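Local coordinates for protein TRAP-type transporter, periplasmic component (Cupriavidus necator, PDB 4P8B) that binds (S)-2-acetolactate between its two lobes and probably hands it, as the periplasmic component, to a TRAP-type membrane transporter, at residues Leu147-Asn152 with Ala241-Phe246; Phe154-Asn159 with Val234-Tyr239; Lys161-Lys166 with Gly298-His303; Asn216-Phe221 with Pro289-Met294. All blocks are in the same frame, centred on the assembly; numbering follows the deposited sequence.

Interaction 1: Leu147-Asn152 with Ala241-Phe246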
# COMPACT_ATOMS: atom_id res chain seq x y z
N LEU A 147 -2.54 14.80 -4.13
CA LEU A 147 -3.86 15.22 -4.59
C LEU A 147 -5.02 14.40 -4.05
O LEU A 147 -6.14 14.90 -3.96
CB LEU A 147 -3.90 15.17 -6.11
CG LEU A 147 -2.90 16.10 -6.82
CD1 LEU A 147 -3.01 15.91 -8.33
CD2 LEU A 147 -3.08 17.58 -6.45
N ALA A 148 -4.80 13.12 -3.77
CA ALA A 148 -5.87 12.25 -3.32
C ALA A 148 -5.33 10.97 -2.74
O ALA A 148 -4.17 10.62 -2.95
CB ALA A 148 -6.79 11.91 -4.47
N TRP A 149 -6.19 10.28 -2.00
CA TRP A 149 -5.91 8.98 -1.44
C TRP A 149 -6.64 7.87 -2.18
O TRP A 149 -7.80 8.02 -2.58
CB TRP A 149 -6.38 8.91 0.03
CG TRP A 149 -5.68 9.84 0.98
CD1 TRP A 149 -6.05 11.12 1.30
CD2 TRP A 149 -4.48 9.58 1.69
NE1 TRP A 149 -5.15 11.65 2.18
CE2 TRP A 149 -4.18 10.74 2.45
CE3 TRP A 149 -3.62 8.47 1.79
CZ2 TRP A 149 -3.06 10.82 3.27
CZ3 TRP A 149 -2.53 8.56 2.62
CH2 TRP A 149 -2.25 9.73 3.35
N GLY A 150 -5.93 6.76 -2.33
CA GLY A 150 -6.51 5.48 -2.74
C GLY A 150 -6.17 4.44 -1.69
O GLY A 150 -5.86 4.75 -0.55
N GLU A 151 -6.22 3.18 -2.11
CA GLU A 151 -6.01 2.07 -1.19
C GLU A 151 -5.44 0.84 -1.86
O GLU A 151 -5.90 0.43 -2.92
CB GLU A 151 -7.33 1.70 -0.53
CG GLU A 151 -7.22 0.63 0.57
CD GLU A 151 -8.36 0.75 1.53
OE1 GLU A 151 -8.55 1.86 2.04
OE2 GLU A 151 -9.10 -0.24 1.73
N ASN A 152 -4.43 0.24 -1.23
CA ASN A 152 -4.02 -1.12 -1.57
C ASN A 152 -4.82 -2.04 -0.64
O ASN A 152 -5.70 -2.76 -1.11
CB ASN A 152 -2.51 -1.26 -1.43
CG ASN A 152 -1.91 -2.28 -2.41
OD1 ASN A 152 -2.56 -2.73 -3.36
ND2 ASN A 152 -0.67 -2.62 -2.18
N ALA A 241 -2.16 -1.73 6.85
CA ALA A 241 -2.77 -1.50 5.55
C ALA A 241 -2.03 -0.37 4.88
O ALA A 241 -1.78 0.65 5.52
CB ALA A 241 -4.24 -1.18 5.65
N ASP A 242 -1.72 -0.50 3.60
CA ASP A 242 -1.12 0.59 2.86
C ASP A 242 -2.15 1.32 2.02
O ASP A 242 -2.75 0.71 1.10
CB ASP A 242 0.14 0.18 2.03
CG ASP A 242 -0.08 -0.95 1.02
OD1 ASP A 242 -0.74 -1.97 1.34
OD2 ASP A 242 0.52 -0.85 -0.08
N PRO A 243 -2.36 2.60 2.31
CA PRO A 243 -3.10 3.44 1.37
C PRO A 243 -2.24 3.76 0.18
O PRO A 243 -1.04 3.51 0.18
CB PRO A 243 -3.45 4.66 2.21
CG PRO A 243 -2.44 4.72 3.30
CD PRO A 243 -1.86 3.35 3.47
N LEU A 244 -2.88 4.33 -0.83
CA LEU A 244 -2.19 4.87 -1.98
C LEU A 244 -2.32 6.37 -1.98
O LEU A 244 -3.28 6.90 -1.43
CB LEU A 244 -2.78 4.31 -3.28
CG LEU A 244 -2.86 2.80 -3.43
CD1 LEU A 244 -3.60 2.42 -4.70
CD2 LEU A 244 -1.48 2.17 -3.37
N ILE A 245 -1.38 7.05 -2.63
CA ILE A 245 -1.45 8.49 -2.81
C ILE A 245 -1.22 8.82 -4.27
O ILE A 245 -0.30 8.31 -4.92
CB ILE A 245 -0.42 9.24 -1.93
CG1 ILE A 245 -0.55 8.80 -0.47
CG2 ILE A 245 -0.60 10.75 -2.06
CD1 ILE A 245 0.49 9.43 0.46
N PHE A 246 -2.10 9.69 -4.78
CA PHE A 246 -2.04 10.23 -6.13
C PHE A 246 -1.19 11.50 -6.06
O PHE A 246 -1.54 12.43 -5.30
CB PHE A 246 -3.47 10.59 -6.61
CG PHE A 246 -4.38 9.41 -6.84
CD1 PHE A 246 -4.84 8.64 -5.80
CD2 PHE A 246 -4.81 9.09 -8.14
CE1 PHE A 246 -5.67 7.59 -6.03
CE2 PHE A 246 -5.64 8.03 -8.36
CZ PHE A 246 -6.07 7.28 -7.32
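D242 pairs with N152 twice, through main chain and side chain. The backbone N of N152 donates to D242 O (2.9 Å), and N152 ND2 reaches D242 OD2 at 3.0 Å, on the syn side of the carboxylate and close to the plane of its own amide. Amide and carboxylate planes stand 73° apart, with D242 CG set between its backbone N and carbonyl carbon (chi1 57°). S97 also binds D242 OD2, while OD1 forms a salt bridge with R155, so the carboxylate probably helps to orient two ligand-binding side chains, N152 and R155. P243 has no N-H to give and pairs with E151 at a non-hydrogen-bonded position; its CB lies 3.8 Å from W149 CE3. The two strands are antiparallel neighbours, 144-154 being an edge strand of the five-stranded mixed sheet in one lobe of this periplasmic binding protein. L244 faces G150 in a hydrogen-bonded pair, with G150 N to L244 O at 2.8 Å, and L244 CD1 comes 3.5 Å from E151 O. I245 runs alongside W149, both pointing from the same face of the sheet as P243, and its CG1 comes 3.7 Å from W149 CZ3. F246 lies on the other face, its ring edge turned to G150 N; its own backbone N bonds almost straight to A148 O (175°), and its carbonyl O receives L147 N at 2.8 Å.

Interaction 2: Phe154-Asn159 with Val234-Tyr239. With X2X ((2S)-2-hydroxy-2-methyl-3-oxobutanoic acid), chain D.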
# COMPACT_ATOMS: atom_id res chain seq x y z
N PHE A 154 -5.51 -3.91 3.60
CA PHE A 154 -4.96 -4.68 4.73
C PHE A 154 -4.14 -5.84 4.22
O PHE A 154 -4.60 -6.63 3.37
CB PHE A 154 -6.07 -5.15 5.69
CG PHE A 154 -6.52 -4.07 6.62
CD1 PHE A 154 -5.78 -3.78 7.75
CD2 PHE A 154 -7.64 -3.33 6.35
CE1 PHE A 154 -6.18 -2.75 8.61
CE2 PHE A 154 -8.03 -2.30 7.20
CZ PHE A 154 -7.30 -2.02 8.33
N ARG A 155 -2.92 -5.95 4.71
CA ARG A 155 -1.93 -6.85 4.13
C ARG A 155 -1.91 -8.17 4.91
O ARG A 155 -1.41 -8.24 6.02
CB ARG A 155 -0.55 -6.18 4.10
CG ARG A 155 -0.56 -4.88 3.31
CD ARG A 155 0.79 -4.19 3.27
NE ARG A 155 1.81 -4.92 2.49
CZ ARG A 155 2.00 -4.83 1.19
NH1 ARG A 155 1.21 -4.08 0.45
NH2 ARG A 155 2.97 -5.51 0.61
N GLU A 156 -2.50 -9.20 4.30
CA GLU A 156 -2.68 -10.49 4.95
C GLU A 156 -1.50 -11.40 4.62
O GLU A 156 -1.03 -11.42 3.48
CB GLU A 156 -4.02 -11.11 4.53
CG GLU A 156 -5.21 -10.14 4.56
CD GLU A 156 -5.48 -9.50 5.91
OE1 GLU A 156 -4.75 -9.73 6.88
OE2 GLU A 156 -6.47 -8.73 5.99
N VAL A 157 -1.01 -12.12 5.61
CA VAL A 157 0.16 -12.98 5.44
C VAL A 157 -0.20 -14.35 4.87
O VAL A 157 -1.15 -15.00 5.32
CB VAL A 157 0.96 -13.08 6.78
CG1 VAL A 157 0.12 -13.72 7.92
CG2 VAL A 157 2.25 -13.85 6.59
N SER A 158 0.53 -14.75 3.84
CA SER A 158 0.35 -16.06 3.22
C SER A 158 1.65 -16.81 3.24
O SER A 158 2.73 -16.24 3.32
CB SER A 158 -0.15 -15.94 1.79
OG SER A 158 0.85 -15.42 0.90
N ASN A 159 1.55 -18.13 3.12
CA ASN A 159 2.72 -18.97 2.96
C ASN A 159 2.33 -20.34 2.41
O ASN A 159 1.14 -20.64 2.28
CB ASN A 159 3.50 -19.10 4.28
CG ASN A 159 2.88 -20.08 5.25
OD1 ASN A 159 3.37 -21.19 5.41
ND2 ASN A 159 1.83 -19.64 5.94
N VAL A 234 -3.45 -18.54 4.26
CA VAL A 234 -3.55 -17.12 4.51
C VAL A 234 -4.13 -16.89 5.90
O VAL A 234 -5.06 -17.57 6.29
CB VAL A 234 -4.52 -16.45 3.50
CG1 VAL A 234 -4.85 -15.01 3.92
CG2 VAL A 234 -3.95 -16.47 2.11
N THR A 235 -3.58 -15.92 6.63
CA THR A 235 -4.19 -15.46 7.88
C THR A 235 -4.55 -14.00 7.75
O THR A 235 -3.72 -13.18 7.41
CB THR A 235 -3.26 -15.67 9.06
OG1 THR A 235 -3.07 -17.07 9.21
CG2 THR A 235 -3.86 -15.12 10.37
N THR A 236 -5.83 -13.71 8.00
CA THR A 236 -6.32 -12.36 7.79
C THR A 236 -6.09 -11.49 9.02
O THR A 236 -7.03 -10.89 9.57
CB THR A 236 -7.80 -12.39 7.45
OG1 THR A 236 -8.51 -13.07 8.50
CG2 THR A 236 -8.04 -13.09 6.09
N TRP A 237 -4.85 -11.42 9.47
CA TRP A 237 -4.48 -10.69 10.69
C TRP A 237 -4.59 -9.17 10.60
O TRP A 237 -4.59 -8.52 11.64
CB TRP A 237 -3.09 -11.09 11.11
CG TRP A 237 -1.95 -10.73 10.18
CD1 TRP A 237 -2.02 -10.25 8.89
CD2 TRP A 237 -0.57 -10.83 10.49
NE1 TRP A 237 -0.76 -10.07 8.39
CE2 TRP A 237 0.16 -10.41 9.35
CE3 TRP A 237 0.14 -11.26 11.62
CZ2 TRP A 237 1.54 -10.37 9.34
CZ3 TRP A 237 1.50 -11.22 11.60
CH2 TRP A 237 2.20 -10.79 10.46
N GLY A 238 -4.70 -8.60 9.41
CA GLY A 238 -4.87 -7.17 9.27
C GLY A 238 -3.76 -6.36 9.92
O GLY A 238 -4.05 -5.25 10.43
N TYR A 239 -2.51 -6.81 9.92
CA TYR A 239 -1.50 -6.19 10.76
C TYR A 239 -1.21 -4.74 10.36
O TYR A 239 -0.97 -3.89 11.23
CB TYR A 239 -0.21 -7.00 10.88
CG TYR A 239 0.79 -6.94 9.73
CD1 TYR A 239 0.42 -7.15 8.39
CD2 TYR A 239 2.12 -6.74 10.00
CE1 TYR A 239 1.37 -7.12 7.37
CE2 TYR A 239 3.08 -6.73 9.01
CZ TYR A 239 2.69 -6.92 7.69
OH TYR A 239 3.67 -6.90 6.73
OAD X2X D . 5.30 -4.85 -3.46
CAH X2X D . 4.13 -5.05 -2.99
OAE X2X D . 3.88 -6.02 -2.22
CAI X2X D . 3.01 -4.12 -3.35
CAB X2X D . 2.69 -4.32 -4.82
OAF X2X D . 1.93 -4.28 -2.48
CAG X2X D . 3.55 -2.75 -3.11
OAC X2X D . 3.98 -2.07 -4.04
CAA X2X D . 3.59 -2.21 -1.72
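E156 OE1 accepts the backbone N of G238 at 2.8 Å on its syn lone pair, the shortest polar bond between 154-159 and 234-239. Here two strands of the second lobe's four-stranded mixed sheet run antiparallel, and beyond their paired ends the 234-239 chain turns through an inverse gamma turn centred on T236. V157 and T235 make the hydrogen-bonded pair, with T235 N to V157 O at 2.9 Å; the return bond from V157 N is weak. E156 reaches the turn because its chain bends at chi2 (-58°), which brings the carboxylate alongside the T236 backbone.

W237 is held on several sides. Its NE1 donates to R155 O at 3.1 Å, in the carbonyl plane but bent (136°), while V157 CG1 packs over the five-membered ring in a CH-pi contact and Y239 CB covers the opposite face. The edge of the Y239 ring meets the same R155 carbonyl.

That backbone anchors a ligand-binding arginine. E215 forms a salt bridge with R155 NE, probably helping to fix the rotation of the guanidinium, whose NH1 and NH2 face bound acetolactate: NH1 binds the hydroxyl OAF at 3.0 Å, and NH2 the carboxylate oxygen OAE, also at 3.0 Å.

Interaction 3: Lys161-Lys166 with Gly298-His303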
# COMPACT_ATOMS: atom_id res chain seq x y z
N LYS A 161 3.60 -23.34 3.69
CA LYS A 161 3.96 -24.41 4.63
C LYS A 161 2.91 -24.77 5.65
O LYS A 161 2.66 -25.96 5.86
CB LYS A 161 5.25 -24.07 5.37
CG LYS A 161 6.47 -24.11 4.45
CD LYS A 161 7.76 -24.08 5.24
CE LYS A 161 8.96 -24.37 4.34
NZ LYS A 161 10.24 -24.25 5.10
N ARG A 162 2.36 -23.79 6.35
CA ARG A 162 1.49 -24.11 7.48
C ARG A 162 0.61 -22.95 7.87
O ARG A 162 0.86 -21.79 7.54
CB ARG A 162 2.34 -24.52 8.70
CG ARG A 162 3.31 -23.44 9.17
CD ARG A 162 4.11 -23.90 10.38
NE ARG A 162 5.16 -22.96 10.79
CZ ARG A 162 6.37 -22.88 10.24
NH1 ARG A 162 6.73 -23.68 9.23
NH2 ARG A 162 7.24 -21.99 10.69
N GLU A 163 -0.43 -23.27 8.61
CA GLU A 163 -1.33 -22.26 9.15
C GLU A 163 -0.63 -21.37 10.18
O GLU A 163 0.13 -21.87 11.01
CB GLU A 163 -2.51 -22.97 9.79
CG GLU A 163 -3.50 -22.03 10.40
CD GLU A 163 -4.70 -22.73 10.99
OE1 GLU A 163 -4.55 -23.85 11.55
OE2 GLU A 163 -5.82 -22.18 10.90
N ILE A 164 -0.87 -20.07 10.10
CA ILE A 164 -0.36 -19.12 11.08
C ILE A 164 -1.48 -18.65 12.01
O ILE A 164 -2.45 -18.01 11.59
CB ILE A 164 0.27 -17.90 10.39
CG1 ILE A 164 1.45 -18.32 9.52
CG2 ILE A 164 0.68 -16.85 11.41
CD1 ILE A 164 2.12 -17.15 8.79
N ARG A 165 -1.40 -19.04 13.28
CA ARG A 165 -2.36 -18.59 14.28
C ARG A 165 -1.71 -17.79 15.40
O ARG A 165 -2.40 -17.12 16.16
CB ARG A 165 -3.09 -19.78 14.89
CG ARG A 165 -3.90 -20.64 13.92
CD ARG A 165 -4.96 -21.50 14.68
NE ARG A 165 -6.03 -20.61 15.14
CZ ARG A 165 -7.13 -20.32 14.45
NH1 ARG A 165 -7.38 -20.92 13.29
NH2 ARG A 165 -8.01 -19.44 14.92
N LYS A 166 -0.39 -17.89 15.56
CA LYS A 166 0.29 -17.27 16.69
C LYS A 166 1.73 -16.99 16.29
O LYS A 166 2.23 -17.57 15.32
CB LYS A 166 0.24 -18.20 17.92
CG LYS A 166 0.90 -19.56 17.70
CD LYS A 166 0.72 -20.47 18.90
CE LYS A 166 1.36 -21.83 18.70
NZ LYS A 166 0.72 -22.61 17.61
N GLY A 298 -8.54 -23.40 -3.30
CA GLY A 298 -7.69 -24.29 -2.53
C GLY A 298 -6.86 -23.57 -1.48
O GLY A 298 -5.83 -24.06 -1.03
N VAL A 299 -7.30 -22.39 -1.06
CA VAL A 299 -6.59 -21.65 -0.02
C VAL A 299 -7.22 -21.84 1.35
O VAL A 299 -8.42 -21.64 1.52
CB VAL A 299 -6.55 -20.16 -0.36
CG1 VAL A 299 -5.79 -19.38 0.70
CG2 VAL A 299 -5.90 -19.95 -1.71
N LYS A 300 -6.42 -22.27 2.33
CA LYS A 300 -6.89 -22.35 3.71
C LYS A 300 -6.75 -20.98 4.35
O LYS A 300 -5.65 -20.53 4.59
CB LYS A 300 -6.10 -23.36 4.52
CG LYS A 300 -6.64 -23.53 5.91
CD LYS A 300 -5.88 -24.58 6.69
CE LYS A 300 -6.43 -24.69 8.10
NZ LYS A 300 -7.65 -25.52 8.08
N VAL A 301 -7.88 -20.33 4.61
CA VAL A 301 -7.90 -18.98 5.18
C VAL A 301 -8.25 -19.09 6.65
O VAL A 301 -9.25 -19.68 7.03
CB VAL A 301 -8.93 -18.09 4.46
CG1 VAL A 301 -8.92 -16.66 5.06
CG2 VAL A 301 -8.64 -18.02 2.99
N THR A 302 -7.38 -18.50 7.47
CA THR A 302 -7.49 -18.53 8.92
C THR A 302 -7.86 -17.15 9.44
O THR A 302 -7.23 -16.16 9.07
CB THR A 302 -6.13 -18.94 9.51
OG1 THR A 302 -5.85 -20.30 9.12
CG2 THR A 302 -6.11 -18.81 11.02
N HIS A 303 -8.88 -17.10 10.28
CA HIS A 303 -9.30 -15.89 10.97
C HIS A 303 -8.96 -16.05 12.45
O HIS A 303 -9.34 -17.03 13.08
CB HIS A 303 -10.80 -15.68 10.75
CG HIS A 303 -11.18 -15.64 9.29
ND1 HIS A 303 -11.07 -14.50 8.53
CD2 HIS A 303 -11.64 -16.60 8.46
CE1 HIS A 303 -11.44 -14.76 7.29
NE2 HIS A 303 -11.81 -16.03 7.22
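E163 and T302 make the tight centre of this otherwise sparse contact: T302 OG1 donates to E163 OE2 at 2.6 Å, arriving on the anti side of the carboxylate and 16° out of its plane. The reach comes from an extended glutamate, with CG anti to the backbone N (chi1 179°), so that the chain crosses the threonine at about a right angle. OE2 takes a second donor from within its own segment, R165 NH1 at 3.1 Å, which approaches from above the carboxylate plane and completes a salt bridge. T302 CG2 packs over one face of the R165 guanidinium, 3.3 Å from NH1. Two bonds thus grip one carboxylate oxygen, and R165 NE has its own salt bridge, to E308.

Towards solvent the contact thins out. R165 NH2 makes a weak bond to H303 O at 3.3 Å, and exposed K300 brings its CE to 3.8 Å from E163 OE2 while its NZ stays 4.7 Å from that oxygen, too far for a direct contact, though the opposite charges probably attract.

Placed far from the ligand, the contact joins the loop that follows strand 156-159 to edge strand 300-302. Strand 233-235 lies between strands 156-159 and 300-302 in the sheet, and its T235 hydroxyl bonds to I164 O; helix 289-295 packs against V301.

Interaction 4: Asn216-Phe221 with Pro289-Met294. With X2X ((2S)-2-hydroxy-2-methyl-3-oxobutanoic acid), chain D.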
# COMPACT_ATOMS: atom_id res chain seq x y z
N ASN A 216 0.15 -9.15 1.59
CA ASN A 216 -0.41 -8.21 0.60
C ASN A 216 -1.92 -8.16 0.74
O ASN A 216 -2.54 -9.05 1.35
CB ASN A 216 -0.07 -8.64 -0.83
CG ASN A 216 0.98 -7.77 -1.50
OD1 ASN A 216 0.79 -6.57 -1.63
ND2 ASN A 216 2.07 -8.37 -1.95
N PRO A 217 -2.55 -7.10 0.21
CA PRO A 217 -4.01 -7.05 0.27
C PRO A 217 -4.67 -8.19 -0.50
O PRO A 217 -4.11 -8.76 -1.45
CB PRO A 217 -4.33 -5.67 -0.35
CG PRO A 217 -3.08 -4.91 -0.21
CD PRO A 217 -1.99 -5.91 -0.43
N GLN A 218 -5.91 -8.49 -0.13
CA GLN A 218 -6.64 -9.53 -0.80
C GLN A 218 -6.74 -9.30 -2.30
O GLN A 218 -6.64 -10.22 -3.07
CB GLN A 218 -8.04 -9.68 -0.20
CG GLN A 218 -8.82 -10.89 -0.72
CD GLN A 218 -9.50 -10.65 -2.03
OE1 GLN A 218 -9.72 -9.51 -2.43
NE2 GLN A 218 -9.84 -11.74 -2.74
N SER A 219 -6.93 -8.06 -2.71
CA SER A 219 -7.13 -7.82 -4.13
C SER A 219 -5.88 -8.10 -4.96
O SER A 219 -5.98 -8.44 -6.13
CB SER A 219 -7.64 -6.40 -4.37
OG SER A 219 -6.68 -5.45 -3.96
N VAL A 220 -4.72 -7.95 -4.34
CA VAL A 220 -3.43 -8.24 -4.95
C VAL A 220 -3.21 -9.75 -4.96
O VAL A 220 -2.88 -10.31 -6.00
CB VAL A 220 -2.31 -7.51 -4.20
CG1 VAL A 220 -0.95 -7.90 -4.73
CG2 VAL A 220 -2.52 -5.99 -4.31
N PHE A 221 -3.49 -10.43 -3.84
CA PHE A 221 -3.42 -11.90 -3.78
C PHE A 221 -4.27 -12.49 -4.89
O PHE A 221 -3.86 -13.40 -5.60
CB PHE A 221 -3.94 -12.34 -2.40
CG PHE A 221 -3.87 -13.82 -2.15
CD1 PHE A 221 -4.86 -14.66 -2.63
CD2 PHE A 221 -2.80 -14.36 -1.45
CE1 PHE A 221 -4.80 -16.02 -2.38
CE2 PHE A 221 -2.74 -15.74 -1.23
CZ PHE A 221 -3.73 -16.55 -1.69
N PRO A 289 -16.65 -12.23 1.75
CA PRO A 289 -16.83 -13.07 0.57
C PRO A 289 -15.58 -13.16 -0.29
O PRO A 289 -15.35 -14.20 -0.91
CB PRO A 289 -17.94 -12.36 -0.22
CG PRO A 289 -18.59 -11.44 0.74
CD PRO A 289 -17.60 -11.10 1.80
N ALA A 290 -14.76 -12.11 -0.34
CA ALA A 290 -13.63 -12.15 -1.22
C ALA A 290 -12.64 -13.23 -0.80
O ALA A 290 -12.03 -13.88 -1.64
CB ALA A 290 -12.96 -10.79 -1.28
N TRP A 291 -12.45 -13.40 0.50
CA TRP A 291 -11.57 -14.48 0.96
C TRP A 291 -12.21 -15.86 0.76
O TRP A 291 -11.51 -16.84 0.48
CB TRP A 291 -11.13 -14.26 2.41
CG TRP A 291 -10.00 -13.26 2.50
CD1 TRP A 291 -10.01 -12.05 3.14
CD2 TRP A 291 -8.70 -13.40 1.92
NE1 TRP A 291 -8.79 -11.42 2.98
CE2 TRP A 291 -7.98 -12.23 2.22
CE3 TRP A 291 -8.09 -14.39 1.15
CZ2 TRP A 291 -6.66 -12.05 1.81
CZ3 TRP A 291 -6.78 -14.19 0.72
CH2 TRP A 291 -6.09 -13.02 1.05
N LYS A 292 -13.53 -15.95 0.85
CA LYS A 292 -14.20 -17.21 0.55
C LYS A 292 -13.96 -17.59 -0.91
O LYS A 292 -13.85 -18.77 -1.24
CB LYS A 292 -15.68 -17.11 0.85
CG LYS A 292 -15.96 -16.97 2.34
CD LYS A 292 -17.45 -16.79 2.62
CE LYS A 292 -17.71 -16.59 4.11
NZ LYS A 292 -19.15 -16.31 4.40
N ASP A 293 -13.90 -16.59 -1.79
CA ASP A 293 -13.59 -16.85 -3.19
C ASP A 293 -12.22 -17.52 -3.33
O ASP A 293 -12.02 -18.35 -4.22
CB ASP A 293 -13.63 -15.54 -3.99
CG ASP A 293 -15.03 -14.98 -4.09
OD1 ASP A 293 -16.00 -15.77 -3.97
OD2 ASP A 293 -15.16 -13.75 -4.30
N MSE A 294 -11.28 -17.17 -2.47
CA MSE A 294 -9.93 -17.73 -2.51
C MSE A 294 -9.94 -19.14 -1.92
O MSE A 294 -9.27 -20.03 -2.44
CB MSE A 294 -8.98 -16.85 -1.72
CG MSE A 294 -8.83 -15.47 -2.28
SE MSE A 294 -8.21 -15.41 -4.11
CE MSE A 294 -9.92 -15.19 -4.98
OAD X2X D . 5.30 -4.85 -3.46
CAH X2X D . 4.13 -5.05 -2.99
OAE X2X D . 3.88 -6.02 -2.22
CAI X2X D . 3.01 -4.12 -3.35
CAB X2X D . 2.69 -4.32 -4.82
OAF X2X D . 1.93 -4.28 -2.48
CAG X2X D . 3.55 -2.75 -3.11
OAC X2X D . 3.98 -2.07 -4.04
CAA X2X D . 3.59 -2.21 -1.72
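Q218 lies across the indole of W291: its CB and CG rest on the ring system and its amide turns to A290. CB is 3.4 Å from W291 CZ2, near the outer part of the indole. CG is centred over the six-membered ring in a CH-pi contact, 3.5 Å from the centroid and 18° off the ring normal, which puts it 3.3 Å from W291 CE2. The chain leaves the helix with CG anti to the backbone N and then bends at chi2, carrying the amide off the indole with its plane 85° from that of the ring. CD packs 3.5 Å from A290 CB, and OE1 borders the same methyl. NE2 ends 3.3 Å from A290 O, and M294 CG is also near it.

One turn further along, F221 meets the same tryptophan differently. W291 directs its edge, through CZ3, at the F221 face in a T-shaped pair with ring planes at 61°. The selenium of M294, present as selenomethionine, takes the edge of the phenyl ring in a Met-aromatic contact, with SE 3.7 Å from F221 CD1.

At the start of the segment N216 belongs to the pocket: its OD1 accepts the acetolactate hydroxyl OAF at 2.7 Å, and its ND2 donates to carboxylate oxygen OAE. P217 then occupies the N-cap position of helix 218-223. That helix thus begins directly after a ligand-binding strand end and packs on helix 289-295, while V234 of strand 233-235 touches both F221 and W291.

Interactions 1 and 2 are joined by the D242 OD1 to R155 NH1 salt bridge (3.0 Å), at the passage from strand 144-154 to 156-159 and from 233-235 to 241-249, where the chain crosses between the lobes. The acetolactate is met there by R155 and N216, of interactions 2 and 4, and more weakly by N152 of interaction 1; R176, Q79 and N100 add further bonds. E156 N lies 3.0 Å from N216 O, a probable hydrogen bond linking interactions 2 and 4. Interaction 3 reaches the same sheet as interaction 2, their centres 9 Å apart, but its centre is 28 Å from that of interaction 1; V299 CB packs 3.4 Å from M294 O of interaction 4.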